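Local coordinates for 150aa long hypothetical histidine triad nucleotide-binding protein (Sulfolobus tokodaii, PDB 2EO4), which binds zinc and, as a histidine triad (HIT) family member, probably hydrolyses nucleotide substrates, possibly as an adenylylsulfatase, at residues 44-47 against 48-51; 118-122 against 123-127. One frame throughout, in Å; residues are numbered along the deposited sequence.

Contact 1 of 2, residues 44-47 against 48-51; sequences FENY and LEAD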
loop_
_atom_site.group_PDB
_atom_site.type_symbol
_atom_site.label_atom_id
_atom_site.label_comp_id
_atom_site.label_asym_id
_atom_site.label_seq_id
_atom_site.Cartn_x
_atom_site.Cartn_y
_atom_site.Cartn_z
ATOM N N PHE A 44 -8.869 12.835 -4.414
ATOM C CA PHE A 44 -7.699 12.669 -5.277
ATOM C C PHE A 44 -8.028 11.428 -6.104
ATOM O O PHE A 44 -8.497 10.432 -5.559
ATOM C CB PHE A 44 -6.426 12.413 -4.460
ATOM C CG PHE A 44 -5.949 13.605 -3.685
ATOM C CD1 PHE A 44 -5.425 14.715 -4.343
ATOM C CD2 PHE A 44 -6.018 13.618 -2.297
ATOM C CE1 PHE A 44 -4.973 15.821 -3.624
ATOM C CE2 PHE A 44 -5.570 14.718 -1.568
ATOM C CZ PHE A 44 -5.046 15.821 -2.236
ATOM N N GLU A 45 -7.796 11.489 -7.412
ATOM C CA GLU A 45 -8.103 10.365 -8.294
ATOM C C GLU A 45 -7.434 9.061 -7.884
ATOM O O GLU A 45 -8.036 7.986 -7.974
ATOM C CB GLU A 45 -7.703 10.696 -9.733
ATOM C CG GLU A 45 -8.577 11.752 -10.389
ATOM C CD GLU A 45 -10.007 11.283 -10.577
ATOM O OE1 GLU A 45 -10.215 10.280 -11.293
ATOM O OE2 GLU A 45 -10.923 11.915 -10.008
ATOM N N ASN A 46 -6.185 9.165 -7.448
ATOM C CA ASN A 46 -5.415 7.999 -7.037
ATOM C C ASN A 46 -4.220 8.432 -6.194
ATOM O O ASN A 46 -4.050 9.616 -5.901
ATOM C CB ASN A 46 -4.940 7.228 -8.272
ATOM C CG ASN A 46 -4.107 8.086 -9.206
ATOM O OD1 ASN A 46 -3.075 8.623 -8.809
ATOM N ND2 ASN A 46 -4.554 8.222 -10.454
ATOM N N TYR A 47 -3.393 7.461 -5.812
ATOM C CA TYR A 47 -2.217 7.706 -4.980
ATOM C C TYR A 47 -1.234 8.722 -5.569
ATOM O O TYR A 47 -0.670 9.545 -4.848
ATOM C CB TYR A 47 -1.504 6.367 -4.738
ATOM C CG TYR A 47 -0.422 6.389 -3.679
ATOM C CD1 TYR A 47 0.876 6.799 -3.979
ATOM C CD2 TYR A 47 -0.697 5.976 -2.376
ATOM C CE1 TYR A 47 1.878 6.792 -3.009
ATOM C CE2 TYR A 47 0.295 5.964 -1.398
ATOM C CZ TYR A 47 1.577 6.371 -1.720
ATOM O OH TYR A 47 2.555 6.355 -0.754
ATOM N N LEU A 48 -1.038 8.663 -6.880
ATOM C CA LEU A 48 -0.096 9.550 -7.556
ATOM C C LEU A 48 -0.526 11.012 -7.636
ATOM O O LEU A 48 0.309 11.896 -7.850
ATOM C CB LEU A 48 0.177 9.022 -8.965
ATOM C CG LEU A 48 0.595 7.548 -9.031
ATOM C CD1 LEU A 48 0.826 7.153 -10.477
ATOM C CD2 LEU A 48 1.856 7.323 -8.206
ATOM N N GLU A 49 -1.818 11.268 -7.467
ATOM C CA GLU A 49 -2.335 12.635 -7.548
ATOM C C GLU A 49 -2.371 13.361 -6.210
ATOM O O GLU A 49 -2.618 14.565 -6.160
ATOM C CB GLU A 49 -3.741 12.631 -8.156
ATOM C CG GLU A 49 -3.812 12.139 -9.592
ATOM C CD GLU A 49 -2.986 12.981 -10.540
ATOM O OE1 GLU A 49 -3.018 14.224 -10.409
ATOM O OE2 GLU A 49 -2.315 12.402 -11.422
ATOM N N ALA A 50 -2.119 12.634 -5.126
ATOM C CA ALA A 50 -2.141 13.227 -3.795
ATOM C C ALA A 50 -0.823 13.918 -3.459
ATOM O O ALA A 50 0.242 13.472 -3.883
ATOM C CB ALA A 50 -2.442 12.152 -2.754
ATOM N N ASP A 51 -0.903 15.006 -2.697
ATOM C CA ASP A 51 0.294 15.740 -2.289
ATOM C C ASP A 51 1.023 14.923 -1.224
ATOM O O ASP A 51 0.436 14.033 -0.608
ATOM C CB ASP A 51 -0.081 17.110 -1.715
ATOM C CG ASP A 51 -0.971 17.004 -0.494
ATOM O OD1 ASP A 51 -2.183 16.766 -0.659
ATOM O OD2 ASP A 51 -0.453 17.142 0.635
HETATM O O HOH W 1 -2.995 9.864 -12.491
#
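Asn46 supplies both acceptors that hold the turn at 46-49. Its backbone O takes the N-H of Glu49 (Glu49 N to Asn46 O 3.2 Å, 148° at the hydrogen), the donor standing above the carbonyl plane. With Tyr47 and Leu48 both near helical phi and psi, this is a type I beta turn. The side-chain amide adds an Asx turn: CG lies between the backbone N and the carbonyl carbon (chi1 58°), which folds Asn46 OD1 back over the chain to within 2.8 Å of Leu48 N. That bond is bent and weak, as is a second one, Glu49 N to Asn46 OD1 at 3.2 Å. A further weak bond, Ala50 N to Tyr47 O at 3.4 Å, continues the winding by one residue. At the other end of the same amide, Asn46 ND2 donates to a water, 3.0 Å away, which in turn donates to Glu49 OE2; the amide and carboxylate planes are steeply inclined, so the water joins groups that do not lie flat on each other.

Packing centres on Phe44. Ala50 CA sits 3.8 Å from the centroid of the Phe44 ring and 16° off its normal, a CH-pi contact displaced toward the rim, while Ala50 CB rests near Phe44 CD2. At the far end of the ring, Phe44 CZ comes within 3.4 Å of Asp51 OD1, a contact only. Asp51 is the N-cap of helix 52-72, and its OD1 is hydrogen-bonded to Thr54 OG1.

Glu45 turns away to bond the zinc ligand His43. Tyr47 and Leu48 pack on Ile84 of strand 77-84, and Tyr47 OH bonds Ala59 O of the second subunit. The loop runs from strand 36-40 to helix 52-72 along the contact with that subunit.

Contact 2 of 2, residues 118-122 against 123-127; sequences KEQEK and EYYEL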
loop_
_atom_site.group_PDB
_atom_site.type_symbol
_atom_site.label_atom_id
_atom_site.label_comp_id
_atom_site.label_asym_id
_atom_site.label_seq_id
_atom_site.Cartn_x
_atom_site.Cartn_y
_atom_site.Cartn_z
ATOM N N LYS A 118 -19.355 -10.344 -1.015
ATOM C CA LYS A 118 -20.751 -9.948 -1.170
ATOM C C LYS A 118 -21.176 -8.979 -0.073
ATOM O O LYS A 118 -20.437 -8.750 0.882
ATOM C CB LYS A 118 -21.654 -11.183 -1.134
ATOM C CG LYS A 118 -21.430 -12.157 -2.284
ATOM C CD LYS A 118 -22.348 -13.367 -2.162
ATOM C CE LYS A 118 -22.232 -14.281 -3.374
ATOM N NZ LYS A 118 -20.842 -14.772 -3.580
ATOM N N GLU A 119 -22.364 -8.402 -0.222
ATOM C CA GLU A 119 -22.890 -7.484 0.783
ATOM C C GLU A 119 -23.311 -8.361 1.956
ATOM O O GLU A 119 -23.890 -9.428 1.755
ATOM C CB GLU A 119 -24.105 -6.733 0.239
ATOM C CG GLU A 119 -24.582 -5.591 1.118
ATOM C CD GLU A 119 -25.851 -4.945 0.593
ATOM O OE1 GLU A 119 -26.032 -4.905 -0.644
ATOM O OE2 GLU A 119 -26.661 -4.467 1.413
ATOM N N GLN A 120 -23.015 -7.922 3.177
ATOM C CA GLN A 120 -23.365 -8.696 4.363
ATOM C C GLN A 120 -24.673 -8.203 4.963
ATOM O O GLN A 120 -25.242 -7.210 4.513
ATOM C CB GLN A 120 -22.263 -8.576 5.424
ATOM C CG GLN A 120 -20.857 -8.846 4.913
ATOM C CD GLN A 120 -20.693 -10.240 4.349
ATOM O OE1 GLN A 120 -20.970 -11.235 5.024
ATOM N NE2 GLN A 120 -20.236 -10.323 3.103
ATOM N N GLU A 121 -25.150 -8.907 5.984
ATOM C CA GLU A 121 -26.375 -8.508 6.662
ATOM C C GLU A 121 -26.017 -7.318 7.545
ATOM O O GLU A 121 -24.860 -7.160 7.930
ATOM C CB GLU A 121 -26.908 -9.658 7.519
ATOM C CG GLU A 121 -27.315 -10.881 6.713
ATOM C CD GLU A 121 -28.324 -10.548 5.626
ATOM O OE1 GLU A 121 -29.394 -9.996 5.958
ATOM O OE2 GLU A 121 -28.047 -10.837 4.442
ATOM N N LYS A 122 -27.003 -6.482 7.854
ATOM C CA LYS A 122 -26.781 -5.299 8.680
ATOM C C LYS A 122 -25.970 -5.587 9.940
ATOM O O LYS A 122 -25.094 -4.805 10.318
ATOM C CB LYS A 122 -28.122 -4.674 9.077
ATOM C CG LYS A 122 -27.986 -3.432 9.947
ATOM C CD LYS A 122 -29.337 -2.917 10.425
ATOM C CE LYS A 122 -30.229 -2.508 9.263
ATOM N NZ LYS A 122 -31.556 -2.015 9.737
ATOM N N GLU A 123 -26.263 -6.710 10.585
ATOM C CA GLU A 123 -25.582 -7.106 11.813
ATOM C C GLU A 123 -24.056 -7.121 11.696
ATOM O O GLU A 123 -23.351 -6.770 12.644
ATOM C CB GLU A 123 -26.077 -8.485 12.255
ATOM C CG GLU A 123 -27.543 -8.524 12.692
ATOM C CD GLU A 123 -28.507 -8.028 11.624
ATOM O OE1 GLU A 123 -28.461 -8.539 10.483
ATOM O OE2 GLU A 123 -29.320 -7.129 11.931
ATOM N N TYR A 124 -23.552 -7.534 10.537
ATOM C CA TYR A 124 -22.111 -7.588 10.299
ATOM C C TYR A 124 -21.460 -6.215 10.446
ATOM O O TYR A 124 -20.463 -6.059 11.153
ATOM C CB TYR A 124 -21.829 -8.120 8.890
ATOM C CG TYR A 124 -20.421 -7.846 8.393
ATOM C CD1 TYR A 124 -19.366 -8.699 8.709
ATOM C CD2 TYR A 124 -20.146 -6.716 7.622
ATOM C CE1 TYR A 124 -18.067 -8.437 8.270
ATOM C CE2 TYR A 124 -18.848 -6.438 7.180
ATOM C CZ TYR A 124 -17.817 -7.305 7.507
ATOM O OH TYR A 124 -16.540 -7.042 7.068
ATOM N N TYR A 125 -22.024 -5.225 9.762
ATOM C CA TYR A 125 -21.488 -3.867 9.792
ATOM C C TYR A 125 -21.558 -3.235 11.176
ATOM O O TYR A 125 -20.627 -2.554 11.603
ATOM C CB TYR A 125 -22.235 -2.989 8.788
ATOM C CG TYR A 125 -22.177 -3.525 7.374
ATOM C CD1 TYR A 125 -21.055 -3.318 6.573
ATOM C CD2 TYR A 125 -23.223 -4.291 6.861
ATOM C CE1 TYR A 125 -20.975 -3.869 5.291
ATOM C CE2 TYR A 125 -23.154 -4.846 5.587
ATOM C CZ TYR A 125 -22.029 -4.634 4.810
ATOM O OH TYR A 125 -21.952 -5.207 3.560
ATOM N N GLU A 126 -22.661 -3.462 11.876
ATOM C CA GLU A 126 -22.823 -2.886 13.202
ATOM C C GLU A 126 -21.810 -3.462 14.189
ATOM O O GLU A 126 -21.175 -2.720 14.936
ATOM C CB GLU A 126 -24.254 -3.117 13.698
ATOM C CG GLU A 126 -25.307 -2.574 12.743
ATOM C CD GLU A 126 -26.720 -2.763 13.252
ATOM O OE1 GLU A 126 -27.041 -3.883 13.705
ATOM O OE2 GLU A 126 -27.509 -1.796 13.190
ATOM N N LEU A 127 -21.647 -4.779 14.180
ATOM C CA LEU A 127 -20.707 -5.426 15.086
ATOM C C LEU A 127 -19.252 -5.085 14.776
ATOM O O LEU A 127 -18.487 -4.722 15.670
ATOM C CB LEU A 127 -20.887 -6.943 15.048
ATOM C CG LEU A 127 -19.928 -7.731 15.944
ATOM C CD1 LEU A 127 -20.088 -7.281 17.391
ATOM C CD2 LEU A 127 -20.205 -9.217 15.809
#
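Gln120 CG lies over one face of the Tyr124 ring, 3.7 Å from its centroid and 20° off the normal, a CH-pi contact offset toward the rim. The neighbouring rings meet edge against face: Tyr124 CD2 stands over the centre of the Tyr125 ring, and Tyr125 CD2 lies in the plane of the Tyr124 ring. Gln120 O comes to the Tyr125 edge in plane, 3.3 Å from Tyr125 CE2.

With CG anti to its carbonyl carbon (chi1 -57°), Tyr125 reaches back beside the incoming chain, and Gln120 N donates an almost straight bond to Tyr125 OH (2.9 Å, 169°). The same hydroxyl donates to Lys28 O, so it links two backbones. A phenylalanine here would probably leave Gln120 N and Lys28 O without their shared hydroxyl partner. The Gln120 amide is itself held by Gln120 NE2, bonded to Lys118 O at 2.7 Å and also to Lys115 O.

Backbone bonds start the helix: Tyr124 N to Glu121 O at 2.9 Å and Glu126 N to Lys122 O at 3.2 Å. Along the helix surface, Lys122 CD runs against Glu126 OE2 at 3.5 Å, while Lys122 NZ stays 5.3 Å from Glu126 OE2.

Tyr124 OH bonds Gly34 N. This is the N-terminal turn of helix 122-143, its tyrosines tying the extended lead-in to the loop between strands 22-26 and 36-40.

Going from the N terminus, contact 1 comes first, a tight local turn at 44-51 between strand 36-40 and helix 52-72. Contact 2, at 118-127, follows only after helix 52-72 and strands 77-84 and 97-102 have been completed, where the chain enters helix 122-143. The two are in series and neither nest nor cross. Each closes a short stretch at the start of a helix. The centres of contact 1 and contact 2 are about 30 Å apart, on opposite sides of the chain's centre. The nearest atoms of contact 1 and contact 2 are about 22 Å apart. Contact 1 lies at the end of the fold near the zinc site and the second subunit, whereas contact 2 joins the C-terminal helix to the loop between strands 22-26 and 36-40.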